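Local coordinates for protein exodeoxyribonuclease III (Methanosarcina mazei, PDB 5J8N) that probably cleaves DNA at abasic sites and trims its 3' ends as a magnesium-dependent nuclease of the AP/ExoA repair family, at residues L25-R30 with N52-Y57; D32-Q37 with G72-N77; N153-E158 with V217-D222; S204-R209 with D247-G252. The protein carries 3 engineered substitutions. One frame throughout, in Å; residues are numbered along the deposited sequence.

Interaction 1: L25-R30 with N52-Y57; sequences LLLEHR and NIQGYY
The ring of Tyr56 carries Leu26 on one face: Leu26 CD1 sits 3.7 Å from the centroid of the Tyr56 ring and 8° off its normal, a nearly ideal CH-pi contact. Tyr56 in turn lends an edge atom to His29, its CE2 lying over the centre of the imidazole face, 3.5 Å from His29 CE1. The two ring planes are inclined at 47°, so the pair is oblique. At the rim of the imidazole, near its plane, come Gln54 O and Gly55 CA, and His29 NE2 gives Gln54 O a weak, bent hydrogen bond of 3.1 Å. The contact joins the end of helix 22-27 to the loop between helix 48-51 and strand 57-61, on the flank of the DNase I-like fold and away from the predicted active site. His29, with positive phi, is the first residue to depart from helical backbone angles. Beside the rings, Leu26 CD2 meets Ile53 CG1 tip to tip at 3.6 Å, and Leu26 reaches both partners because its CG is anti to the backbone N (chi1 -175°). Leu27 CD2 presses on Ile53 CD1 at 3.5 Å, tighter than usual for two carbons. The Tyr56 hydroxyl bonds to Phe31 O and accepts from a water that also donates to Leu25 O.

Interaction 2: D32-Q37 with G72-N77; sequences DIVCVQ and GTFSKN
Asp32 O is gripped twice: Lys76 N hydrogen-bonds to it at 3.0 Å, in the carbonyl plane, and a water that accepts from Asn77 N donates to Asp32 O at 3.1 Å. The long Lys76 chain, extended beyond CG, runs across Asp32 with its CD 3.9 Å from Asp32 OD1. Lys76 NZ stays 4.5 Å from Asp32 OD1, beyond a salt bridge; a second water links them, and the ammonium also bonds to His29 O. A methionine in place of Lys76 would probably leave that carbonyl and the bridging water without their cationic partner. Asp32 OD2 accepts from Asn5 N. Along the strands, Phe74 N donates to Val34 O at 2.8 Å, nearly straight at 176°, and Val34 N returns a bond to Phe74 O. Val36 and Gly72 make the next hydrogen-bonded pair. Between them, Cys35 faces Thr73 in a non-hydrogen-bonded pair, Cys35 SG lying 3.6 Å from Thr73 OG1; that hydroxyl bonds to Asn109. Ile33 stands on the same face, its CG2 alongside Thr73 CG2, while Val34 and Phe74 pack on the other, against helix 22-27. The short strand segments run antiparallel at 169°, in the six-stranded mixed sheet that is one of the two sheets of the DNase I-like fold.

Interaction 3: N153-E158 with V217-D222; sequences NTAHKE and VGWRLD
Leu221 and Ala155 carry the contact. The CD2 methyl of Leu221 lies against the backbone of the 153-158 loop, 3.7 Å from Thr154 C and 3.8 Å from Ala155 N. Its CG is anti to the carbonyl carbon (chi1 -55°), which brings the CD2 branch onto the loop. Ala155 CB approaches Trp219 CE3 obliquely at 3.9 Å, so a small side chain meets the six-membered part of the indole. Ala155 CA also directs its hydrogen at Arg220 O, a CA-H...O contact of 3.5 Å. The carbonyls Thr154 O and Arg220 O come within 3.4 Å as two acceptors, not bonded to each other.

In the next shell, Thr154 O takes a hydrogen bond from Tyr223 OH, Thr154 OG1 is hydrogen-bonded to Tyr129 OH, and Lys125 NZ bonds to both Asn153 O and Thr154 OG1. Salt bridges to Asp160 and Asp191 hold the Arg220 guanidinium, and the Arg220 backbone is separately hydrogen-bonded to that of Asp160. Asn153, with positive phi, points its CB away from segment 217-222 and its ND2 bonds to Phe112 O, while Asp222 OD2 at the other end is hydrogen-bonded to Ser204 OG. Asn153 is predicted to bind metal and stabilise the transition state, and Asp222 to matter for catalysis; together the segments form part of the probable active site of a DNase I-like fold of the AP/ExoA family.

Interaction 4: S204-R209 with D247-G252; sequences SWWSYR and DHCPVG. Engineered in segment 204-209: Tyr208 (natural residue Met).
The indole N-H of Trp205 meets the Asp247 carboxylate from above its plane: Trp205 NE1 donates to Asp247 OD2 at 2.8 Å, with the oxygen in the indole plane but the donor 57° out of the carboxylate plane. The same indole turns its edge to the face of His248, an edge-to-face pair whose planes stand at 64°, and Trp205 CD1 comes to 3.4 Å from His248 NE2. With chi1 at 178° the indole swings out opposite the backbone N, toward Asp247 and His248. On the other flank of Asp247, the ring of the engineered Tyr208 receives Asp247 CB over one face, 3.7 Å from Tyr208 CE2, while the Tyr208 hydroxyl bonds to Asn12.

The backbones join through a single bridge between Trp205 and His248. Cys249 N donates to Ser204 O at 2.8 Å, and Trp206 N donates to Asp247 O at 3.1 Å. Beside this bond, Cys249 SG lies at the edge of the Trp206 ring, 3.6 Å from Trp206 CH2. Ser204 and Trp205 together oppose Trp219 in a classic beta bulge.

Replacing Trp205 by a leucine would probably leave Asp247 OD2 without this N-H donor and one His248 face without its aromatic edge. His248 ND1 bonds to Asp222 OD2, an Asp-His pair consistent with the predicted role of His248 as proton acceptor. Asp247, about 4 Å from the bound magnesium ion, is only predicted to bind metal, whereas Asn12 and Glu38 are seen to. The indole thus gives Asp247 OD2 an N-H donor and His248 an aromatic edge, both in a probable catalytic centre.

Overall arrangement
Interactions 1 and 2 adjoin, their centres about 9 Å apart, where helix 22-27 covers the sheet containing strands 33-37 and 71-75; their segments alternate along the chain. Interactions 3 and 4, with centres about 10 Å apart, likewise alternate and meet through Asp222, His248 and Ser204. Strands 205-206 and 218-227 are neighbours in the second sheet, while strand 251-256 belongs to the first, so interaction 4 spans both sheets. The first pair closes before the second opens, and interactions 1 and 3 lie on opposite sides of the chain's centre, their own centres about 29 Å apart. Here packing builds one flank, while the loops at interactions 3 and 4 carry several of the predicted catalytic residues.

Interaction 1: L25-R30 with N52-Y57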
loop_
_atom_site.group_PDB
_atom_site.type_symbol
_atom_site.label_atom_id
_atom_site.label_comp_id
_atom_site.label_asym_id
_atom_site.label_seq_id
_atom_site.Cartn_x
_atom_site.Cartn_y
_atom_site.Cartn_z
ATOM N N LEU A 25 12.225 11.805 -3.734
ATOM C CA LEU A 25 12.202 10.357 -3.860
ATOM C C LEU A 25 11.906 9.970 -5.299
ATOM O O LEU A 25 12.541 9.096 -5.877
ATOM C CB LEU A 25 11.155 9.781 -2.928
ATOM C CG LEU A 25 10.918 8.287 -2.862
ATOM C CD1 LEU A 25 10.306 7.905 -1.498
ATOM C CD2 LEU A 25 9.996 7.932 -3.972
ATOM N N LEU A 26 10.937 10.633 -5.901
ATOM C CA LEU A 26 10.564 10.281 -7.258
ATOM C C LEU A 26 11.629 10.674 -8.257
ATOM O O LEU A 26 12.049 9.825 -9.071
ATOM C CB LEU A 26 9.209 10.952 -7.578
ATOM C CG LEU A 26 8.610 10.601 -8.928
ATOM C CD1 LEU A 26 8.387 9.109 -9.136
ATOM C CD2 LEU A 26 7.288 11.402 -9.051
ATOM N N LEU A 27 12.109 11.917 -8.204
ATOM C CA LEU A 27 13.006 12.435 -9.228
ATOM C C LEU A 27 14.432 11.843 -9.171
ATOM O O LEU A 27 15.205 12.042 -10.097
ATOM C CB LEU A 27 13.120 13.955 -9.113
ATOM C CG LEU A 27 11.815 14.707 -9.405
ATOM C CD1 LEU A 27 12.090 16.173 -9.324
ATOM C CD2 LEU A 27 11.277 14.345 -10.768
ATOM N N GLU A 28 14.734 11.136 -8.090
ATOM C CA GLU A 28 16.001 10.441 -7.981
ATOM C C GLU A 28 16.078 9.265 -8.974
ATOM O O GLU A 28 17.165 8.793 -9.323
ATOM C CB GLU A 28 16.167 9.930 -6.535
ATOM C CG GLU A 28 17.571 9.408 -6.234
ATOM C CD GLU A 28 17.707 9.000 -4.786
ATOM O OE1 GLU A 28 16.778 8.411 -4.196
ATOM O OE2 GLU A 28 18.804 9.304 -4.264
ATOM N N HIS A 29 14.918 8.784 -9.394
ATOM C CA HIS A 29 14.846 7.655 -10.360
ATOM C C HIS A 29 15.374 6.325 -9.805
ATOM O O HIS A 29 15.682 5.414 -10.560
ATOM C CB HIS A 29 15.561 8.036 -11.653
ATOM C CG HIS A 29 14.679 8.790 -12.578
ATOM N ND1 HIS A 29 14.118 8.197 -13.685
ATOM C CD2 HIS A 29 14.165 10.035 -12.506
ATOM C CE1 HIS A 29 13.343 9.073 -14.295
ATOM N NE2 HIS A 29 13.353 10.194 -13.599
ATOM N N ARG A 30 15.504 6.263 -8.486
ATOM C CA ARG A 30 15.979 5.056 -7.833
ATOM C C ARG A 30 14.990 3.893 -8.031
ATOM O O ARG A 30 15.410 2.721 -8.152
ATOM C CB ARG A 30 16.158 5.361 -6.331
ATOM C CG ARG A 30 16.832 4.264 -5.518
ATOM C CD ARG A 30 17.224 4.811 -4.120
ATOM N NE ARG A 30 17.861 3.705 -3.403
ATOM C CZ ARG A 30 18.698 3.854 -2.373
ATOM N NH1 ARG A 30 18.950 5.062 -1.884
ATOM N NH2 ARG A 30 19.265 2.797 -1.815
ATOM N N ASN A 52 3.813 16.636 -14.735
ATOM C CA ASN A 52 4.767 16.315 -15.778
ATOM C C ASN A 52 6.151 16.032 -15.223
ATOM O O ASN A 52 7.120 16.746 -15.493
ATOM C CB ASN A 52 4.810 17.435 -16.821
ATOM C CG ASN A 52 3.561 17.463 -17.693
ATOM O OD1 ASN A 52 3.417 16.656 -18.615
ATOM N ND2 ASN A 52 2.640 18.372 -17.384
ATOM N N ILE A 53 6.205 14.975 -14.421
ATOM C CA ILE A 53 7.438 14.278 -14.110
ATOM C C ILE A 53 7.934 13.741 -15.432
ATOM O O ILE A 53 7.121 13.498 -16.318
ATOM C CB ILE A 53 7.198 13.147 -13.114
ATOM C CG1 ILE A 53 6.753 13.740 -11.788
ATOM C CG2 ILE A 53 8.448 12.319 -12.912
ATOM C CD1 ILE A 53 7.838 14.451 -11.074
ATOM N N GLN A 54 9.254 13.600 -15.561
ATOM C CA GLN A 54 9.913 13.066 -16.745
ATOM C C GLN A 54 10.570 11.709 -16.436
ATOM O O GLN A 54 11.141 11.510 -15.352
ATOM C CB GLN A 54 10.967 14.053 -17.286
ATOM C CG GLN A 54 11.835 14.770 -16.232
ATOM C CD GLN A 54 11.061 15.744 -15.325
ATOM O OE1 GLN A 54 10.306 16.596 -15.806
ATOM N NE2 GLN A 54 11.234 15.600 -14.009
ATOM N N GLY A 55 10.493 10.795 -17.404
ATOM C CA GLY A 55 10.979 9.432 -17.269
ATOM C C GLY A 55 10.024 8.523 -16.496
ATOM O O GLY A 55 10.370 7.370 -16.281
ATOM N N TYR A 56 8.876 9.051 -16.056
ATOM C CA TYR A 56 7.822 8.214 -15.424
ATOM C C TYR A 56 6.467 8.431 -16.093
ATOM O O TYR A 56 6.152 9.542 -16.463
ATOM C CB TYR A 56 7.649 8.496 -13.940
ATOM C CG TYR A 56 8.744 7.975 -13.049
ATOM C CD1 TYR A 56 8.661 6.708 -12.488
ATOM C CD2 TYR A 56 9.835 8.787 -12.736
ATOM C CE1 TYR A 56 9.676 6.208 -11.609
ATOM C CE2 TYR A 56 10.851 8.295 -11.892
ATOM C CZ TYR A 56 10.753 7.022 -11.329
ATOM O OH TYR A 56 11.770 6.569 -10.510
ATOM N N TYR A 57 5.728 7.355 -16.249
ATOM C CA TYR A 57 4.292 7.406 -16.500
ATOM C C TYR A 57 3.649 7.573 -15.144
ATOM O O TYR A 57 4.151 7.044 -14.144
ATOM C CB TYR A 57 3.806 6.138 -17.184
ATOM C CG TYR A 57 4.412 5.977 -18.564
ATOM C CD1 TYR A 57 3.785 6.532 -19.684
ATOM C CD2 TYR A 57 5.607 5.274 -18.758
ATOM C CE1 TYR A 57 4.331 6.412 -20.938
ATOM C CE2 TYR A 57 6.160 5.147 -20.033
ATOM C CZ TYR A 57 5.514 5.735 -21.110
ATOM O OH TYR A 57 6.045 5.625 -22.370
HETATM O O HOH W 1 12.474 6.900 -7.791
#

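Interaction 2: D32-Q37 with G72-N77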
loop_
_atom_site.group_PDB
_atom_site.type_symbol
_atom_site.label_atom_id
_atom_site.label_comp_id
_atom_site.label_asym_id
_atom_site.label_seq_id
_atom_site.Cartn_x
_atom_site.Cartn_y
_atom_site.Cartn_z
ATOM N N ASP A 32 11.772 1.745 -9.894
ATOM C CA ASP A 32 11.055 1.493 -11.131
ATOM C C ASP A 32 9.555 1.797 -11.017
ATOM O O ASP A 32 8.941 2.192 -11.994
ATOM C CB ASP A 32 11.233 0.041 -11.571
ATOM C CG ASP A 32 12.688 -0.278 -11.827
ATOM O OD1 ASP A 32 13.191 0.118 -12.887
ATOM O OD2 ASP A 32 13.348 -0.873 -10.966
ATOM N N ILE A 33 9.013 1.578 -9.841
ATOM C CA ILE A 33 7.615 1.849 -9.556
ATOM C C ILE A 33 7.514 2.511 -8.239
ATOM O O ILE A 33 8.155 2.077 -7.272
ATOM C CB ILE A 33 6.792 0.538 -9.579
ATOM C CG1 ILE A 33 6.936 -0.186 -10.922
ATOM C CG2 ILE A 33 5.313 0.843 -9.238
ATOM C CD1 ILE A 33 6.250 -1.590 -10.921
ATOM N N VAL A 34 6.762 3.615 -8.188
ATOM C CA VAL A 34 6.515 4.346 -6.917
ATOM C C VAL A 34 4.988 4.423 -6.768
ATOM O O VAL A 34 4.312 5.025 -7.618
ATOM C CB VAL A 34 7.101 5.764 -6.986
ATOM C CG1 VAL A 34 6.770 6.562 -5.692
ATOM C CG2 VAL A 34 8.623 5.731 -7.220
ATOM N N CYS A 35 4.501 3.806 -5.727
ATOM C CA CYS A 35 3.060 3.824 -5.408
ATOM C C CYS A 35 2.838 4.735 -4.222
ATOM O O CYS A 35 3.541 4.598 -3.198
ATOM C CB CYS A 35 2.520 2.422 -5.082
ATOM S SG CYS A 35 2.513 1.335 -6.524
ATOM N N VAL A 36 1.835 5.604 -4.293
ATOM C CA VAL A 36 1.467 6.478 -3.169
ATOM C C VAL A 36 0.022 6.201 -2.799
ATOM O O VAL A 36 -0.860 5.942 -3.667
ATOM C CB VAL A 36 1.712 7.967 -3.470
ATOM C CG1 VAL A 36 3.227 8.243 -3.579
ATOM C CG2 VAL A 36 0.948 8.464 -4.685
ATOM N N GLN A 37 -0.244 6.245 -1.499
ATOM C CA GLN A 37 -1.619 6.168 -0.969
ATOM C C GLN A 37 -1.948 7.396 -0.164
ATOM O O GLN A 37 -1.104 8.071 0.446
ATOM C CB GLN A 37 -1.847 4.920 -0.119
ATOM C CG GLN A 37 -1.492 3.642 -0.880
ATOM C CD GLN A 37 -0.041 3.269 -0.695
ATOM O OE1 GLN A 37 0.536 3.508 0.372
ATOM N NE2 GLN A 37 0.562 2.662 -1.706
ATOM N N GLY A 72 -2.024 6.714 -6.275
ATOM C CA GLY A 72 -1.399 6.918 -7.582
ATOM C C GLY A 72 -0.200 5.993 -7.726
ATOM O O GLY A 72 0.408 5.555 -6.733
ATOM N N THR A 73 0.118 5.712 -8.976
ATOM C CA THR A 73 1.245 4.853 -9.339
ATOM C C THR A 73 2.044 5.539 -10.411
ATOM O O THR A 73 1.541 5.958 -11.433
ATOM C CB THR A 73 0.738 3.506 -9.864
ATOM O OG1 THR A 73 0.090 2.844 -8.788
ATOM C CG2 THR A 73 1.878 2.618 -10.397
ATOM N N PHE A 74 3.344 5.637 -10.147
ATOM C CA PHE A 74 4.355 6.061 -11.122
ATOM C C PHE A 74 5.172 4.876 -11.578
ATOM O O PHE A 74 5.578 4.067 -10.746
ATOM C CB PHE A 74 5.333 7.061 -10.483
ATOM C CG PHE A 74 4.698 8.307 -9.961
ATOM C CD1 PHE A 74 4.097 8.324 -8.684
ATOM C CD2 PHE A 74 4.743 9.464 -10.711
ATOM C CE1 PHE A 74 3.540 9.515 -8.181
ATOM C CE2 PHE A 74 4.174 10.651 -10.237
ATOM C CZ PHE A 74 3.585 10.649 -8.955
ATOM N N SER A 75 5.471 4.775 -12.870
ATOM C CA SER A 75 6.342 3.683 -13.311
ATOM C C SER A 75 7.151 4.126 -14.487
ATOM O O SER A 75 6.708 4.852 -15.391
ATOM C CB SER A 75 5.559 2.370 -13.624
ATOM O OG SER A 75 4.559 2.585 -14.573
ATOM N N LYS A 76 8.374 3.599 -14.538
ATOM C CA LYS A 76 9.234 3.877 -15.678
ATOM C C LYS A 76 8.699 3.236 -16.966
ATOM O O LYS A 76 8.842 3.823 -18.039
ATOM C CB LYS A 76 10.682 3.384 -15.415
ATOM C CG LYS A 76 11.339 4.138 -14.266
ATOM C CD LYS A 76 12.836 3.775 -14.146
ATOM C CE LYS A 76 13.481 4.492 -12.971
ATOM N NZ LYS A 76 14.975 4.288 -13.027
ATOM N N ASN A 77 8.097 2.057 -16.829
ATOM C CA ASN A 77 7.482 1.355 -17.963
ATOM C C ASN A 77 5.978 1.658 -18.044
ATOM O O ASN A 77 5.326 1.801 -17.013
ATOM C CB ASN A 77 7.691 -0.150 -17.839
ATOM C CG ASN A 77 9.151 -0.566 -18.065
ATOM O OD1 ASN A 77 9.914 0.132 -18.719
ATOM N ND2 ASN A 77 9.512 -1.705 -17.516
HETATM O O HOH W 2 8.632 0.371 -14.443
HETATM O O HOH W 3 15.490 1.498 -12.986
#

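Interaction 3: N153-E158 with V217-D222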
loop_
_atom_site.group_PDB
_atom_site.type_symbol
_atom_site.label_atom_id
_atom_site.label_comp_id
_atom_site.label_asym_id
_atom_site.label_seq_id
_atom_site.Cartn_x
_atom_site.Cartn_y
_atom_site.Cartn_z
ATOM N N ASN A 153 -3.852 -0.819 6.924
ATOM C CA ASN A 153 -4.492 -0.261 8.124
ATOM C C ASN A 153 -4.766 -1.313 9.196
ATOM O O ASN A 153 -5.609 -1.091 10.078
ATOM C CB ASN A 153 -5.775 0.540 7.779
ATOM C CG ASN A 153 -5.501 2.020 7.652
ATOM O OD1 ASN A 153 -4.895 2.613 8.543
ATOM N ND2 ASN A 153 -5.858 2.607 6.507
ATOM N N THR A 154 -3.963 -2.395 9.175
ATOM C CA THR A 154 -3.999 -3.429 10.211
ATOM C C THR A 154 -2.604 -3.960 10.435
ATOM O O THR A 154 -1.859 -4.129 9.443
ATOM C CB THR A 154 -4.939 -4.619 9.779
ATOM O OG1 THR A 154 -6.271 -4.118 9.601
ATOM C CG2 THR A 154 -4.996 -5.714 10.846
ATOM N N ALA A 155 -2.238 -4.167 11.708
ATOM C CA ALA A 155 -1.009 -4.867 12.082
ATOM C C ALA A 155 -1.375 -6.333 12.252
ATOM O O ALA A 155 -2.230 -6.669 13.068
ATOM C CB ALA A 155 -0.435 -4.260 13.408
ATOM N N HIS A 156 -0.704 -7.206 11.485
ATOM C CA HIS A 156 -1.175 -8.583 11.379
ATOM C C HIS A 156 -1.043 -9.335 12.698
ATOM O O HIS A 156 -2.013 -9.960 13.188
ATOM C CB HIS A 156 -0.386 -9.280 10.271
ATOM C CG HIS A 156 -0.866 -10.652 9.967
ATOM N ND1 HIS A 156 -0.139 -11.520 9.176
ATOM C CD2 HIS A 156 -1.971 -11.325 10.361
ATOM C CE1 HIS A 156 -0.792 -12.670 9.092
ATOM N NE2 HIS A 156 -1.905 -12.579 9.799
ATOM N N LYS A 157 0.150 -9.317 13.286
ATOM C CA LYS A 157 0.499 -10.147 14.448
ATOM C C LYS A 157 1.009 -9.230 15.568
ATOM O O LYS A 157 1.289 -8.039 15.339
ATOM C CB LYS A 157 1.568 -11.217 14.095
ATOM C CG LYS A 157 1.105 -12.166 13.000
ATOM C CD LYS A 157 2.234 -13.136 12.621
ATOM C CE LYS A 157 1.860 -14.066 11.488
ATOM N NZ LYS A 157 1.123 -15.267 11.999
ATOM N N GLU A 158 1.111 -9.768 16.783
ATOM C CA GLU A 158 1.612 -8.981 17.914
ATOM C C GLU A 158 2.983 -8.399 17.609
ATOM O O GLU A 158 3.272 -7.275 18.029
ATOM C CB GLU A 158 1.638 -9.827 19.190
ATOM C CG GLU A 158 0.208 -10.131 19.707
ATOM C CD GLU A 158 0.186 -10.717 21.101
ATOM O OE1 GLU A 158 1.208 -10.599 21.805
ATOM O OE2 GLU A 158 -0.856 -11.322 21.467
ATOM N N VAL A 217 7.650 3.741 18.721
ATOM C CA VAL A 217 6.363 3.186 19.132
ATOM C C VAL A 217 5.509 3.134 17.891
ATOM O O VAL A 217 4.744 4.084 17.613
ATOM C CB VAL A 217 5.710 4.033 20.228
ATOM C CG1 VAL A 217 4.421 3.375 20.718
ATOM C CG2 VAL A 217 6.671 4.177 21.412
ATOM N N GLY A 218 5.621 2.053 17.131
ATOM C CA GLY A 218 5.069 1.997 15.804
ATOM C C GLY A 218 4.179 0.808 15.547
ATOM O O GLY A 218 4.028 -0.092 16.420
ATOM N N TRP A 219 3.644 0.816 14.326
ATOM C CA TRP A 219 2.808 -0.285 13.818
ATOM C C TRP A 219 3.266 -0.585 12.429
ATOM O O TRP A 219 3.558 0.360 11.691
ATOM C CB TRP A 219 1.325 0.127 13.766
ATOM C CG TRP A 219 0.639 0.540 15.013
ATOM C CD1 TRP A 219 1.045 1.458 15.949
ATOM C CD2 TRP A 219 -0.675 0.124 15.401
ATOM N NE1 TRP A 219 0.073 1.609 16.918
ATOM C CE2 TRP A 219 -0.994 0.805 16.596
ATOM C CE3 TRP A 219 -1.611 -0.773 14.840
ATOM C CZ2 TRP A 219 -2.225 0.634 17.253
ATOM C CZ3 TRP A 219 -2.858 -0.943 15.508
ATOM C CH2 TRP A 219 -3.136 -0.233 16.691
ATOM N N ARG A 220 3.256 -1.849 12.006
ATOM C CA ARG A 220 3.471 -2.177 10.591
ATOM C C ARG A 220 2.108 -2.287 9.920
ATOM O O ARG A 220 1.393 -3.288 10.078
ATOM C CB ARG A 220 4.270 -3.472 10.452
ATOM C CG ARG A 220 4.825 -3.621 9.038
ATOM C CD ARG A 220 5.878 -4.763 8.953
ATOM N NE ARG A 220 5.266 -6.078 9.257
ATOM C CZ ARG A 220 4.921 -7.000 8.348
ATOM N NH1 ARG A 220 4.361 -8.159 8.746
ATOM N NH2 ARG A 220 5.163 -6.836 7.042
ATOM N N LEU A 221 1.729 -1.211 9.238
ATOM C CA LEU A 221 0.442 -1.105 8.533
ATOM C C LEU A 221 0.578 -1.249 7.036
ATOM O O LEU A 221 -0.432 -1.405 6.348
ATOM C CB LEU A 221 -0.209 0.263 8.804
ATOM C CG LEU A 221 -0.398 0.579 10.302
ATOM C CD1 LEU A 221 -1.079 1.919 10.457
ATOM C CD2 LEU A 221 -1.275 -0.516 10.962
ATOM N N ASP A 222 1.821 -1.135 6.537
ATOM C CA ASP A 222 2.069 -1.081 5.091
ATOM C C ASP A 222 2.807 -2.320 4.694
ATOM O O ASP A 222 3.773 -2.729 5.358
ATOM C CB ASP A 222 2.886 0.181 4.754
ATOM C CG ASP A 222 2.158 1.404 5.205
ATOM O OD1 ASP A 222 1.252 1.865 4.464
ATOM O OD2 ASP A 222 2.428 1.872 6.332
#

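Interaction 4: S204-R209 with D247-G252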
loop_
_atom_site.group_PDB
_atom_site.type_symbol
_atom_site.label_atom_id
_atom_site.label_comp_id
_atom_site.label_asym_id
_atom_site.label_seq_id
_atom_site.Cartn_x
_atom_site.Cartn_y
_atom_site.Cartn_z
ATOM N N SER A 204 5.938 0.672 10.134
ATOM C CA SER A 204 5.831 1.608 9.003
ATOM C C SER A 204 4.943 2.782 9.331
ATOM O O SER A 204 4.688 3.599 8.450
ATOM C CB SER A 204 5.300 0.898 7.734
ATOM O OG SER A 204 3.940 0.465 7.962
ATOM N N TRP A 205 4.436 2.880 10.553
ATOM C CA TRP A 205 3.569 3.997 10.991
ATOM C C TRP A 205 3.839 4.306 12.434
ATOM O O TRP A 205 4.039 3.395 13.253
ATOM C CB TRP A 205 2.061 3.612 10.822
ATOM C CG TRP A 205 1.174 4.718 11.303
ATOM C CD1 TRP A 205 0.743 5.828 10.575
ATOM C CD2 TRP A 205 0.633 4.898 12.634
ATOM N NE1 TRP A 205 -0.017 6.663 11.380
ATOM C CE2 TRP A 205 -0.082 6.148 12.654
ATOM C CE3 TRP A 205 0.731 4.168 13.834
ATOM C CZ2 TRP A 205 -0.736 6.620 13.773
ATOM C CZ3 TRP A 205 0.102 4.687 14.971
ATOM C CH2 TRP A 205 -0.630 5.894 14.922
ATOM N N TRP A 206 3.832 5.604 12.737
ATOM C CA TRP A 206 3.961 6.072 14.109
ATOM C C TRP A 206 3.054 7.264 14.293
ATOM O O TRP A 206 2.904 8.075 13.356
ATOM C CB TRP A 206 5.398 6.519 14.480
ATOM C CG TRP A 206 6.488 5.492 14.150
ATOM C CD1 TRP A 206 7.122 4.697 15.032
ATOM C CD2 TRP A 206 7.040 5.199 12.862
ATOM N NE1 TRP A 206 8.045 3.884 14.380
ATOM C CE2 TRP A 206 8.003 4.196 13.043
ATOM C CE3 TRP A 206 6.807 5.705 11.566
ATOM C CZ2 TRP A 206 8.754 3.695 11.997
ATOM C CZ3 TRP A 206 7.543 5.182 10.505
ATOM C CH2 TRP A 206 8.515 4.180 10.751
ATOM N N SER A 207 2.467 7.398 15.475
ATOM C CA SER A 207 1.694 8.587 15.804
ATOM C C SER A 207 2.587 9.830 15.654
ATOM O O SER A 207 3.795 9.787 15.858
ATOM C CB SER A 207 1.189 8.450 17.241
ATOM O OG SER A 207 0.531 9.662 17.664
ATOM N N TYR A 208 1.963 10.964 15.325
ATOM C CA TYR A 208 2.648 12.258 15.422
ATOM C C TYR A 208 2.812 12.751 16.842
ATOM O O TYR A 208 3.395 13.808 17.079
ATOM C CB TYR A 208 1.873 13.302 14.640
ATOM C CG TYR A 208 1.891 13.233 13.128
ATOM C CD1 TYR A 208 3.014 13.553 12.403
ATOM C CD2 TYR A 208 0.729 12.923 12.448
ATOM C CE1 TYR A 208 2.966 13.532 10.953
ATOM C CE2 TYR A 208 0.639 12.917 11.045
ATOM C CZ TYR A 208 1.775 13.227 10.329
ATOM O OH TYR A 208 1.685 13.267 8.951
ATOM N N ARG A 209 2.304 12.020 17.830
ATOM C CA ARG A 209 2.505 12.361 19.235
ATOM C C ARG A 209 3.991 12.560 19.489
ATOM O O ARG A 209 4.824 11.759 18.980
ATOM C CB ARG A 209 1.976 11.254 20.162
ATOM C CG ARG A 209 0.469 11.179 20.366
ATOM C CD ARG A 209 0.103 9.942 21.249
ATOM N NE ARG A 209 0.612 8.683 20.681
ATOM C CZ ARG A 209 1.714 8.054 21.100
ATOM N NH1 ARG A 209 2.109 6.920 20.503
ATOM N NH2 ARG A 209 2.425 8.566 22.106
ATOM N N ASP A 247 3.197 10.322 8.393
ATOM C CA ASP A 247 3.121 9.440 9.569
ATOM C C ASP A 247 3.494 8.016 9.235
ATOM O O ASP A 247 3.848 7.289 10.142
ATOM C CB ASP A 247 1.726 9.512 10.262
ATOM C CG ASP A 247 0.534 9.285 9.339
ATOM O OD1 ASP A 247 0.611 9.350 8.089
ATOM O OD2 ASP A 247 -0.564 9.024 9.927
ATOM N N HIS A 248 3.380 7.609 7.964
ATOM C CA HIS A 248 3.910 6.326 7.508
ATOM C C HIS A 248 5.298 6.530 6.897
ATOM O O HIS A 248 5.608 7.630 6.404
ATOM C CB HIS A 248 3.056 5.701 6.404
ATOM C CG HIS A 248 1.658 5.371 6.812
ATOM N ND1 HIS A 248 1.193 4.072 6.870
ATOM C CD2 HIS A 248 0.616 6.175 7.119
ATOM C CE1 HIS A 248 -0.091 4.095 7.201
ATOM N NE2 HIS A 248 -0.449 5.353 7.375
ATOM N N CYS A 249 6.095 5.464 6.886
ATOM C CA CYS A 249 7.272 5.437 6.003
ATOM C C CYS A 249 7.021 4.473 4.874
ATOM O O CYS A 249 6.105 3.654 4.935
ATOM C CB CYS A 249 8.559 5.056 6.785
ATOM S SG CYS A 249 8.645 3.315 7.266
ATOM N N PRO A 250 7.823 4.512 3.830
ATOM C CA PRO A 250 7.620 3.591 2.702
ATOM C C PRO A 250 8.012 2.172 3.033
ATOM O O PRO A 250 8.802 1.926 3.961
ATOM C CB PRO A 250 8.562 4.141 1.597
ATOM C CG PRO A 250 8.856 5.580 2.023
ATOM C CD PRO A 250 8.861 5.530 3.537
ATOM N N VAL A 251 7.500 1.268 2.213
ATOM C CA VAL A 251 7.919 -0.116 2.141
ATOM C C VAL A 251 8.188 -0.486 0.712
ATOM O O VAL A 251 7.846 0.267 -0.210
ATOM C CB VAL A 251 6.823 -1.069 2.776
ATOM C CG1 VAL A 251 6.571 -0.711 4.229
ATOM C CG2 VAL A 251 5.510 -1.011 1.993
ATOM N N GLY A 252 8.882 -1.583 0.475
ATOM C CA GLY A 252 9.149 -1.902 -0.914
ATOM C C GLY A 252 9.561 -3.328 -1.135
ATOM O O GLY A 252 9.742 -4.089 -0.192
#